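Local coordinates for Myo-inositol phosphohydrolase (Mitsuokella multacida, PDB 4WU3), which probably removes phosphate groups from inositol hexakisphosphate as a tyrosine-phosphatase-like phytase, and is seen here holding inositol-(1,3,4,5)-tetrakisphosphate, at residues P415-L421 with N533-H539; F523-T527 with Y554-K558. The protein carries 2 engineered substitutions. All coordinates share one frame; numbering follows the deposited sequence.

Contact 1 joins two neighbouring parallel strands of a five-stranded mixed sheet, and contact 2 joins two helices packed against one face of it; their centres lie about 12 Å apart. Strand 416-422 comes first; much later come helix 517-529, strand 535-539 and helix 545-558, directly one after another, so the segments alternate. The layers meet directly: Phe-538 CZ lies 3.4 Å from Phe-523 CE1, while Phe-526 touches Tyr-417, Met-419 and Leu-536. The ligand-binding residues Ser-540 to Arg-546 run from the end of strand 535-539 into the first turn of helix 545-558, as in the P-loop of tyrosine phosphatases, so the two contacts involve the strand and the helix that flank the phosphate-binding loop.

Contact 1 of 2, residues P415-L421 with N533-H539; sequences PIYIMDL and NAWLHFH
One face of the Phe-538 ring carries Met-419 CG, a CH-pi contact 4.2 Å from the ring centroid and displaced toward the rim, while Leu-421 CD2 meets the same ring at its edge. At the edge of the Tyr-417 ring is the carbonyl oxygen of Trp-535, and Tyr-417 CE1 touches Ala-534 CB at 4.0 Å. On the opposite face of the sheet from Phe-538, the His-539 ring receives Ile-418 CG2 at its edge, 3.8 Å from CD2. Its plane lies 18° from that of the Asp-420 carboxylate, and Asp-420 OD1 comes within 3.2 Å of His-539 CE1. The two are not hydrogen-bonded: His-539 NE2 turns to Glu-493, Asp-420 OD2 to Tyr-504 and His-426, and OD1 accepts from Arg-422 N. A chi1 of 84° sets the imidazole between backbone N and carbonyl carbon, swinging it over the neighbouring strand.

Between the two layers of side chains runs a parallel ladder of six backbone hydrogen bonds, within the five-stranded mixed sheet of the phosphatase-like fold, where 535-539 is the middle strand. Tyr-417 N gives a nearly straight bond of 2.8 Å to Trp-535 O, and Tyr-417 O accepts from His-537 N; Met-419 likewise bridges His-537 and His-539. The strand axes cross at 25°, the twist usual in such sheets. Beta-branched Ile-416 and Ile-418 suit this extended backbone. On their face polar rings are buried but bonded: Ser-391 OG to Trp-535 NE1 and His-537 ND1, Ser-393 to His-537 NE2. The other face is oily, Met-419 SD lying 3.9 Å from Leu-536 CD2 under helices 517-529 and 545-558.

Contact 2 of 2, residues F523-T527 with Y554-K558; sequences FINFT and YDMMK
Thr-527 OG1 donates a 2.6 Å hydrogen bond to Ile-524 O, one turn back in its own helix, arriving in the carbonyl plane on a lone pair. With chi1 at 62°, the hydroxyl folds back onto the helix and CG2 is left anti to the carbonyl carbon. That methyl lies over one face of the Phe-523 ring, toward its rim, and slides past Tyr-554, 4.0 Å from its CE1. Met-557 reaches across tip to tip, its CE 3.5 Å from Thr-527 OG1 and 3.9 Å from Ile-524 CG1, the bend at chi3 (74°) turning the methyl that way. Replacing Thr-527 by alanine removes both OG1 and CG2, which is likely to open a gap between Tyr-554 and the Phe-523 face and to leave the Met-557 methyl without the hydroxyl it meets.

The helix axes stay 12.1 Å apart, so long side chains must span the interval. Phe-523 sends CZ to within 3.7 Å of Tyr-554 CD1; the ring planes are 82° apart, and CG of Tyr-554 lies near the plane of the Phe-523 ring at its edge. Met-557 SD adds a loose Met-aromatic contact, 4.2 Å from Phe-523 CE2; flexible and unbranched, methionine can fit beside both ring and isoleucine. Leu-536 of strand 535-539 touches both Phe-523 and Tyr-554 from the sheet, while Ile-524 meets Tyr-609 of helix 593-613 and Tyr-554 meets Leu-388 of helix 385-388.

Contact 1 of 2, residues P415-L421 with N533-H539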
# COMPACT_ATOMS: atom_id res chain seq x y z
N PRO A 415 9.53 38.85 43.68
CA PRO A 415 8.24 38.34 43.16
C PRO A 415 8.35 36.96 42.49
O PRO A 415 9.34 36.66 41.80
CB PRO A 415 7.80 39.42 42.17
CG PRO A 415 9.00 40.26 41.88
CD PRO A 415 10.01 40.04 42.97
N ILE A 416 7.33 36.13 42.72
CA ILE A 416 7.32 34.75 42.24
C ILE A 416 6.40 34.59 41.05
O ILE A 416 5.21 34.94 41.13
CB ILE A 416 6.85 33.79 43.35
CG1 ILE A 416 7.78 33.89 44.56
CG2 ILE A 416 6.82 32.36 42.83
CD1 ILE A 416 7.22 33.24 45.80
N TYR A 417 6.94 34.09 39.94
CA TYR A 417 6.15 33.85 38.73
C TYR A 417 5.98 32.36 38.50
O TYR A 417 6.93 31.60 38.59
CB TYR A 417 6.81 34.45 37.48
CG TYR A 417 6.86 35.96 37.45
CD1 TYR A 417 7.80 36.64 38.20
CD2 TYR A 417 5.97 36.70 36.69
CE1 TYR A 417 7.86 38.02 38.20
CE2 TYR A 417 6.02 38.09 36.68
CZ TYR A 417 6.97 38.73 37.44
OH TYR A 417 7.06 40.11 37.47
N ILE A 418 4.75 31.95 38.23
CA ILE A 418 4.48 30.60 37.75
C ILE A 418 4.56 30.67 36.22
O ILE A 418 3.80 31.40 35.58
CB ILE A 418 3.09 30.10 38.19
CG1 ILE A 418 3.00 30.00 39.72
CG2 ILE A 418 2.75 28.77 37.54
CD1 ILE A 418 4.06 29.13 40.38
N MET A 419 5.51 29.93 35.66
CA MET A 419 5.71 29.89 34.22
C MET A 419 5.07 28.61 33.66
O MET A 419 5.66 27.53 33.70
CB MET A 419 7.20 29.93 33.87
CG MET A 419 7.97 31.08 34.52
SD MET A 419 7.48 32.73 33.97
CE MET A 419 7.96 32.71 32.24
N ASP A 420 3.84 28.75 33.17
CA ASP A 420 3.09 27.62 32.64
C ASP A 420 3.52 27.42 31.19
O ASP A 420 3.27 28.27 30.35
CB ASP A 420 1.60 27.92 32.76
CG ASP A 420 0.71 26.90 32.06
OD1 ASP A 420 1.19 25.82 31.66
OD2 ASP A 420 -0.50 27.19 31.91
N LEU A 421 4.16 26.29 30.91
CA LEU A 421 4.75 26.06 29.60
C LEU A 421 3.90 25.18 28.70
O LEU A 421 4.39 24.64 27.71
CB LEU A 421 6.11 25.40 29.75
CG LEU A 421 7.13 26.12 30.64
CD1 LEU A 421 8.30 25.20 30.95
CD2 LEU A 421 7.61 27.39 29.96
N ASN A 533 15.52 39.95 41.25
CA ASN A 533 15.21 38.96 42.28
C ASN A 533 13.93 38.17 41.99
O ASN A 533 13.44 37.48 42.87
CB ASN A 533 15.04 39.57 43.68
CG ASN A 533 16.07 40.62 44.03
OD1 ASN A 533 15.73 41.69 44.57
ND2 ASN A 533 17.31 40.32 43.79
N ALA A 534 13.37 38.30 40.79
CA ALA A 534 12.19 37.50 40.44
C ALA A 534 12.54 36.02 40.56
O ALA A 534 13.67 35.61 40.25
CB ALA A 534 11.72 37.81 39.02
N TRP A 535 11.58 35.23 41.04
CA TRP A 535 11.74 33.79 41.15
C TRP A 535 10.84 33.12 40.12
O TRP A 535 9.64 33.40 40.07
CB TRP A 535 11.34 33.34 42.55
CG TRP A 535 11.44 31.87 42.76
CD1 TRP A 535 10.68 30.91 42.18
CD2 TRP A 535 12.34 31.20 43.64
NE1 TRP A 535 11.05 29.67 42.63
CE2 TRP A 535 12.07 29.82 43.53
CE3 TRP A 535 13.35 31.62 44.50
CZ2 TRP A 535 12.77 28.87 44.26
CZ3 TRP A 535 14.06 30.67 45.22
CH2 TRP A 535 13.77 29.31 45.09
N LEU A 536 11.41 32.25 39.30
CA LEU A 536 10.65 31.58 38.25
C LEU A 536 10.40 30.13 38.57
O LEU A 536 11.34 29.35 38.75
CB LEU A 536 11.40 31.64 36.92
CG LEU A 536 11.69 33.03 36.39
CD1 LEU A 536 12.45 32.92 35.08
CD2 LEU A 536 10.42 33.83 36.23
N HIS A 537 9.12 29.76 38.64
CA HIS A 537 8.74 28.36 38.81
C HIS A 537 8.16 27.79 37.53
O HIS A 537 7.04 28.12 37.15
CB HIS A 537 7.73 28.19 39.93
CG HIS A 537 7.30 26.77 40.12
ND1 HIS A 537 7.97 25.90 40.96
CD2 HIS A 537 6.31 26.05 39.54
CE1 HIS A 537 7.39 24.72 40.90
NE2 HIS A 537 6.38 24.78 40.06
N PHE A 538 8.92 26.93 36.87
CA PHE A 538 8.47 26.33 35.63
C PHE A 538 7.69 25.06 35.89
O PHE A 538 8.09 24.23 36.70
CB PHE A 538 9.65 26.01 34.74
CG PHE A 538 10.38 27.20 34.26
CD1 PHE A 538 9.99 27.86 33.12
CD2 PHE A 538 11.49 27.67 34.95
CE1 PHE A 538 10.68 28.97 32.67
CE2 PHE A 538 12.17 28.78 34.52
CZ PHE A 538 11.77 29.43 33.37
N HIS A 539 6.58 24.91 35.17
CA HIS A 539 5.87 23.63 35.17
C HIS A 539 5.38 23.32 33.76
O HIS A 539 5.17 24.21 32.94
CB HIS A 539 4.69 23.62 36.17
CG HIS A 539 3.42 24.22 35.64
ND1 HIS A 539 2.55 23.51 34.84
CD2 HIS A 539 2.89 25.45 35.79
CE1 HIS A 539 1.54 24.29 34.50
NE2 HIS A 539 1.72 25.47 35.07

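Contact 2 of 2, residues F523-T527 with Y554-K558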
# COMPACT_ATOMS: atom_id res chain seq x y z
N PHE A 523 10.44 33.64 25.95
CA PHE A 523 11.06 33.54 27.26
C PHE A 523 12.21 34.53 27.46
O PHE A 523 12.34 35.13 28.53
CB PHE A 523 11.56 32.13 27.56
CG PHE A 523 12.21 32.01 28.91
CD1 PHE A 523 11.47 32.18 30.07
CD2 PHE A 523 13.55 31.73 29.02
CE1 PHE A 523 12.07 32.08 31.33
CE2 PHE A 523 14.16 31.63 30.26
CZ PHE A 523 13.42 31.80 31.42
N ILE A 524 13.06 34.70 26.46
CA ILE A 524 14.20 35.60 26.61
C ILE A 524 13.71 37.03 26.79
O ILE A 524 14.16 37.76 27.69
CB ILE A 524 15.14 35.48 25.40
CG1 ILE A 524 15.78 34.08 25.41
CG2 ILE A 524 16.20 36.58 25.43
CD1 ILE A 524 16.51 33.73 24.14
N ASN A 525 12.75 37.43 25.97
CA ASN A 525 12.12 38.72 26.14
C ASN A 525 11.56 38.86 27.56
O ASN A 525 11.79 39.87 28.21
CB ASN A 525 11.05 38.92 25.08
CG ASN A 525 11.64 39.08 23.69
OD1 ASN A 525 12.84 39.32 23.54
ND2 ASN A 525 10.79 38.95 22.68
N PHE A 526 10.87 37.84 28.04
CA PHE A 526 10.36 37.88 29.41
C PHE A 526 11.49 38.16 30.39
O PHE A 526 11.33 39.00 31.27
CB PHE A 526 9.64 36.58 29.79
CG PHE A 526 9.20 36.53 31.23
CD1 PHE A 526 7.99 37.02 31.61
CD2 PHE A 526 10.00 35.97 32.19
CE1 PHE A 526 7.59 36.97 32.93
CE2 PHE A 526 9.60 35.92 33.51
CZ PHE A 526 8.39 36.43 33.88
N THR A 527 12.62 37.48 30.24
CA THR A 527 13.71 37.63 31.21
C THR A 527 14.31 39.02 31.17
O THR A 527 14.86 39.47 32.17
CB THR A 527 14.87 36.62 31.01
OG1 THR A 527 15.47 36.81 29.72
CG2 THR A 527 14.39 35.19 31.16
N TYR A 554 17.55 28.78 31.06
CA TYR A 554 17.67 29.89 31.98
C TYR A 554 18.96 29.76 32.81
O TYR A 554 19.70 30.74 32.97
CB TYR A 554 16.45 29.94 32.90
CG TYR A 554 16.39 31.13 33.81
CD1 TYR A 554 16.54 32.42 33.32
CD2 TYR A 554 16.15 30.98 35.17
CE1 TYR A 554 16.48 33.52 34.15
CE2 TYR A 554 16.09 32.08 36.00
CZ TYR A 554 16.25 33.34 35.49
OH TYR A 554 16.19 34.44 36.33
N ASP A 555 19.24 28.57 33.33
CA ASP A 555 20.48 28.31 34.05
C ASP A 555 21.67 28.78 33.21
O ASP A 555 22.51 29.56 33.69
CB ASP A 555 20.59 26.82 34.37
CG ASP A 555 21.63 26.52 35.47
OD1 ASP A 555 22.36 27.44 35.92
OD2 ASP A 555 21.72 25.33 35.88
N MET A 556 21.74 28.34 31.95
CA MET A 556 22.84 28.69 31.06
C MET A 556 22.95 30.19 30.91
O MET A 556 24.05 30.75 30.96
CB MET A 556 22.62 28.14 29.65
CG MET A 556 22.94 26.68 29.47
SD MET A 556 22.50 26.15 27.80
CE MET A 556 21.82 24.55 28.18
N MET A 557 21.81 30.82 30.66
CA MET A 557 21.79 32.26 30.42
C MET A 557 22.44 33.00 31.59
O MET A 557 23.18 33.95 31.39
CB MET A 557 20.35 32.76 30.22
CG MET A 557 19.74 32.39 28.86
SD MET A 557 17.96 32.68 28.76
CE MET A 557 17.91 34.47 28.65
N LYS A 558 22.16 32.55 32.81
CA LYS A 558 22.60 33.25 34.02
C LYS A 558 24.00 32.83 34.43
O LYS A 558 24.70 33.57 35.12
CB LYS A 558 21.62 32.96 35.18
CG LYS A 558 20.17 33.29 34.89
CD LYS A 558 19.88 34.77 35.04
CE LYS A 558 19.90 35.18 36.51
NZ LYS A 558 19.55 36.62 36.69